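Local coordinates for protein apical membrane antigen AMA1 (Toxoplasma gondii ME49, PDB 4YIV) that is a microneme protein that takes part in host cell invasion as a component of the moving junction between the parasite and the target cell, at residues L247-E251 / Y300-Y304; P370-G374 / Q384-C388. All coordinates share one frame; numbering follows the deposited sequence.

Interaction 1 (L247-E251 / Y300-Y304); sequences LDYTE and YGFYY
Tyr249 and Phe302 make the tight part of this contact. CD2 of Tyr249 lies 3.6 Å from CE2 of Phe302, and CB of Tyr249 rests near the same carbon. The ring planes are only 20° apart but slid past each other, with centroids 5.7 Å apart and little overlap. Tyr249 then runs on to Tyr300, its OH lying 3.2 Å from CB of Tyr300. With chi1 55°, CG of Phe302 stands between its own backbone N and carbonyl carbon, and this carries the ring end up to the other segment. There the ring meets OD1 of Asp248 at its edge, with CZ of Phe302 3.6 Å from that oxygen and the carboxylate 84° from the ring plane. The same OD1 takes the backbone N of Thr250 at 2.8 Å, which makes an Asx turn where strand 245-248 gives way to a 3-10 segment. OG1 of Thr250 also donates to this OD1, on its syn side. No hydrogen bond joins the two segments. The looser side is at Thr250, which is partly exposed. Its methyl CG2 comes 3.6 Å from CZ of Tyr304, while Arg237 of strand 236-242 touches Thr250, Phe302 and Tyr304.

Interaction 2 (P370-G374 / Q384-C388); sequences PDSFG and QKTSC
Phe373 has CG anti to its carbonyl carbon (chi1 -67°), and Lys385 has CG anti to its backbone N (chi1 -172°) with the rest of its chain extended. The two side chains therefore run side by side in the same direction. CG of Lys385 sits over one face of the Phe373 ring, 4.1 Å from the centroid, as a CH-pi contact. CD and CE follow along the ring. NZ of Lys385 ends 4.6 Å from OD2 of Asp371, too far for a salt bridge, though the opposite charges probably attract. Phe373 and Lys385 form a non-hydrogen-bonded pair of an antiparallel ladder. Ser372 and Thr386 are the hydrogen-bonded pair beside it. N of Thr386 donates to O of Ser372 at 2.9 Å. N of Ser372 returns to O of Thr386 at 3.0 Å. Past Phe373, N of Gly374 donates to O of Gln384 at 3.2 Å. OG of Ser372 turns back to O of Pro370, 2.8 Å away. Strands 372-373 and 384-389 form a beta hairpin. Strand 392-397 pairs with the other edge of 384-389, so 384-389 is the middle strand of a three-stranded antiparallel sheet.

Along the chain, 247-251 comes first, at the end of strand 245-248. Helix 263-272 and an unmodelled gap at 283-289 follow before 300-304 closes interaction 1. That contact joins the edge strand of one three-stranded sheet to the central strand of a five-stranded sheet. The chain then passes strands 311-316, 322-326 and 329-333. Interaction 2 opens later, at 370-374, and closes at 384-388 after a nine-residue loop with no helix or strand. The two contacts are in series, so they neither nest nor cross. The centres of interactions 1 and 2 are about 20 Å apart, and the two do not touch. Gln384 OE1 accepts from N of Cys246, one residue before 247-251, and so ties the late hairpin to strand 245-248.

Interaction 1 (L247-E251 / Y300-Y304)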
loop_
_atom_site.group_PDB
_atom_site.type_symbol
_atom_site.label_atom_id
_atom_site.label_comp_id
_atom_site.label_asym_id
_atom_site.label_seq_id
_atom_site.Cartn_x
_atom_site.Cartn_y
_atom_site.Cartn_z
ATOM N N LEU A 247 23.496 8.019 5.394
ATOM C CA LEU A 247 22.966 8.193 6.747
ATOM C C LEU A 247 21.629 7.462 6.865
ATOM O O LEU A 247 20.648 7.826 6.196
ATOM C CB LEU A 247 22.761 9.665 7.089
ATOM C CG LEU A 247 23.894 10.679 6.887
ATOM C CD1 LEU A 247 23.642 11.885 7.746
ATOM C CD2 LEU A 247 25.214 10.094 7.219
ATOM N N ASP A 248 21.574 6.447 7.709
ATOM C CA ASP A 248 20.294 5.804 7.919
ATOM C C ASP A 248 19.449 6.762 8.740
ATOM O O ASP A 248 19.968 7.721 9.300
ATOM C CB ASP A 248 20.409 4.447 8.597
ATOM C CG ASP A 248 20.844 4.521 10.058
ATOM O OD1 ASP A 248 20.048 4.946 10.929
ATOM O OD2 ASP A 248 21.970 4.072 10.354
ATOM N N TYR A 249 18.151 6.484 8.824
ATOM C CA TYR A 249 17.230 7.447 9.388
ATOM C C TYR A 249 17.541 7.836 10.839
ATOM O O TYR A 249 17.177 8.932 11.266
ATOM C CB TYR A 249 15.815 6.911 9.317
ATOM C CG TYR A 249 15.213 6.764 7.934
ATOM C CD1 TYR A 249 15.646 7.521 6.853
ATOM C CD2 TYR A 249 14.155 5.876 7.735
ATOM C CE1 TYR A 249 15.080 7.382 5.629
ATOM C CE2 TYR A 249 13.575 5.744 6.514
ATOM C CZ TYR A 249 14.034 6.475 5.469
ATOM O OH TYR A 249 13.407 6.313 4.261
ATOM N N THR A 250 18.181 6.964 11.611
ATOM C CA THR A 250 18.399 7.280 13.018
ATOM C C THR A 250 19.343 8.480 13.178
ATOM O O THR A 250 19.456 9.032 14.263
ATOM C CB THR A 250 18.969 6.096 13.813
ATOM O OG1 THR A 250 20.264 5.740 13.305
ATOM C CG2 THR A 250 18.020 4.917 13.775
ATOM N N GLU A 251 20.001 8.879 12.097
ATOM C CA GLU A 251 20.952 9.986 12.130
ATOM C C GLU A 251 20.326 11.308 11.717
ATOM O O GLU A 251 20.984 12.340 11.775
ATOM C CB GLU A 251 22.149 9.705 11.209
ATOM C CG GLU A 251 23.053 8.583 11.691
ATOM C CD GLU A 251 24.453 8.668 11.084
ATOM O OE1 GLU A 251 25.098 9.739 11.203
ATOM O OE2 GLU A 251 24.901 7.671 10.479
ATOM N N TYR A 300 8.033 5.634 5.350
ATOM C CA TYR A 300 9.224 4.793 5.306
ATOM C C TYR A 300 9.709 4.508 6.689
ATOM O O TYR A 300 9.677 5.373 7.577
ATOM C CB TYR A 300 10.336 5.488 4.488
ATOM C CG TYR A 300 9.854 5.986 3.186
ATOM C CD1 TYR A 300 9.679 5.106 2.123
ATOM C CD2 TYR A 300 9.524 7.312 2.998
ATOM C CE1 TYR A 300 9.211 5.513 0.947
ATOM C CE2 TYR A 300 9.046 7.743 1.789
ATOM C CZ TYR A 300 8.901 6.833 0.766
ATOM O OH TYR A 300 8.423 7.212 -0.448
ATOM N N GLY A 301 10.153 3.282 6.918
ATOM C CA GLY A 301 10.690 2.995 8.221
ATOM C C GLY A 301 11.491 1.728 8.294
ATOM O O GLY A 301 11.531 0.943 7.326
ATOM N N PHE A 302 12.157 1.546 9.426
ATOM C CA PHE A 302 12.752 0.243 9.721
ATOM C C PHE A 302 12.787 -0.122 11.170
ATOM O O PHE A 302 12.875 0.709 12.076
ATOM C CB PHE A 302 14.182 0.133 9.149
ATOM C CG PHE A 302 15.140 1.225 9.589
ATOM C CD1 PHE A 302 15.862 1.122 10.783
ATOM C CD2 PHE A 302 15.337 2.350 8.785
ATOM C CE1 PHE A 302 16.777 2.131 11.151
ATOM C CE2 PHE A 302 16.254 3.343 9.139
ATOM C CZ PHE A 302 16.969 3.227 10.322
ATOM N N TYR A 303 12.677 -1.428 11.356
ATOM C CA TYR A 303 12.923 -2.053 12.615
ATOM C C TYR A 303 14.426 -2.238 12.790
ATOM O O TYR A 303 15.131 -2.557 11.830
ATOM C CB TYR A 303 12.210 -3.377 12.656
ATOM C CG TYR A 303 12.530 -4.146 13.880
ATOM C CD1 TYR A 303 13.629 -4.990 13.906
ATOM C CD2 TYR A 303 11.747 -4.036 15.015
ATOM C CE1 TYR A 303 13.943 -5.698 15.019
ATOM C CE2 TYR A 303 12.065 -4.743 16.150
ATOM C CZ TYR A 303 13.166 -5.583 16.130
ATOM O OH TYR A 303 13.526 -6.319 17.228
ATOM N N TYR A 304 14.918 -2.009 14.001
ATOM C CA TYR A 304 16.311 -2.276 14.332
ATOM C C TYR A 304 16.389 -2.505 15.830
ATOM O O TYR A 304 15.404 -2.337 16.534
ATOM C CB TYR A 304 17.233 -1.132 13.904
ATOM C CG TYR A 304 17.045 0.164 14.684
ATOM C CD1 TYR A 304 15.933 0.970 14.480
ATOM C CD2 TYR A 304 17.979 0.568 15.613
ATOM C CE1 TYR A 304 15.760 2.141 15.188
ATOM C CE2 TYR A 304 17.827 1.736 16.328
ATOM C CZ TYR A 304 16.722 2.524 16.117
ATOM O OH TYR A 304 16.580 3.691 16.833
#

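Interaction 2 (P370-G374 / Q384-C388)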
loop_
_atom_site.group_PDB
_atom_site.type_symbol
_atom_site.label_atom_id
_atom_site.label_comp_id
_atom_site.label_asym_id
_atom_site.label_seq_id
_atom_site.Cartn_x
_atom_site.Cartn_y
_atom_site.Cartn_z
ATOM N N PRO A 370 35.179 -4.150 -4.854
ATOM C CA PRO A 370 36.340 -3.718 -4.058
ATOM C C PRO A 370 35.987 -2.891 -2.816
ATOM O O PRO A 370 35.142 -2.004 -2.920
ATOM C CB PRO A 370 37.121 -2.845 -5.044
ATOM C CG PRO A 370 36.054 -2.242 -5.914
ATOM C CD PRO A 370 35.004 -3.324 -6.067
ATOM N N ASP A 371 36.641 -3.154 -1.685
ATOM C CA ASP A 371 36.460 -2.338 -0.482
ATOM C C ASP A 371 36.734 -0.855 -0.795
ATOM O O ASP A 371 37.883 -0.455 -0.982
ATOM C CB ASP A 371 37.373 -2.818 0.663
ATOM C CG ASP A 371 36.857 -4.081 1.354
ATOM O OD1 ASP A 371 36.142 -4.879 0.709
ATOM O OD2 ASP A 371 37.176 -4.280 2.549
ATOM N N SER A 372 35.670 -0.053 -0.848
ATOM C CA SER A 372 35.757 1.371 -1.183
ATOM C C SER A 372 35.493 2.242 0.043
ATOM O O SER A 372 34.447 2.109 0.684
ATOM C CB SER A 372 34.750 1.726 -2.282
ATOM O OG SER A 372 34.771 0.769 -3.327
ATOM N N PHE A 373 36.438 3.127 0.369
ATOM C CA PHE A 373 36.242 4.095 1.447
ATOM C C PHE A 373 36.056 5.481 0.846
ATOM O O PHE A 373 36.540 5.754 -0.256
ATOM C CB PHE A 373 37.415 4.093 2.425
ATOM C CG PHE A 373 37.551 2.822 3.215
ATOM C CD1 PHE A 373 38.147 1.704 2.653
ATOM C CD2 PHE A 373 37.103 2.753 4.524
ATOM C CE1 PHE A 373 38.285 0.527 3.385
ATOM C CE2 PHE A 373 37.240 1.580 5.261
ATOM C CZ PHE A 373 37.834 0.468 4.689
ATOM N N GLY A 374 35.340 6.340 1.568
ATOM C CA GLY A 374 35.017 7.676 1.095
ATOM C C GLY A 374 35.548 8.740 2.033
ATOM O O GLY A 374 35.997 8.430 3.146
ATOM N N GLN A 384 32.240 6.518 4.795
ATOM C CA GLN A 384 31.547 5.441 4.107
ATOM C C GLN A 384 32.486 4.271 3.862
ATOM O O GLN A 384 33.675 4.452 3.598
ATOM C CB GLN A 384 30.971 5.929 2.781
ATOM C CG GLN A 384 30.306 4.852 1.926
ATOM C CD GLN A 384 28.937 4.418 2.452
ATOM O OE1 GLN A 384 28.344 5.079 3.312
ATOM N NE2 GLN A 384 28.430 3.299 1.929
ATOM N N LYS A 385 31.933 3.070 3.966
ATOM C CA LYS A 385 32.625 1.847 3.599
ATOM C C LYS A 385 31.673 0.990 2.774
ATOM O O LYS A 385 30.692 0.456 3.286
ATOM C CB LYS A 385 33.098 1.089 4.839
ATOM C CG LYS A 385 33.988 -0.095 4.509
ATOM C CD LYS A 385 34.342 -0.923 5.739
ATOM C CE LYS A 385 35.043 -2.222 5.331
ATOM N NZ LYS A 385 34.928 -3.258 6.391
ATOM N N THR A 386 31.961 0.889 1.487
ATOM C CA THR A 386 31.149 0.122 0.560
ATOM C C THR A 386 31.924 -1.078 0.035
ATOM O O THR A 386 32.847 -0.930 -0.772
ATOM C CB THR A 386 30.714 0.985 -0.614
ATOM O OG1 THR A 386 30.231 2.241 -0.128
ATOM C CG2 THR A 386 29.630 0.290 -1.402
ATOM N N SER A 387 31.544 -2.267 0.488
ATOM C CA SER A 387 32.251 -3.487 0.119
ATOM C C SER A 387 31.307 -4.610 -0.317
ATOM O O SER A 387 30.122 -4.381 -0.578
ATOM C CB SER A 387 33.086 -3.946 1.299
ATOM O OG SER A 387 32.254 -4.260 2.399
ATOM N N CYS A 388 31.850 -5.821 -0.406
ATOM C CA CYS A 388 31.066 -7.008 -0.715
ATOM C C CYS A 388 31.355 -8.080 0.315
ATOM O O CYS A 388 32.508 -8.332 0.635
ATOM C CB CYS A 388 31.380 -7.514 -2.118
ATOM S SG CYS A 388 30.436 -8.981 -2.590
#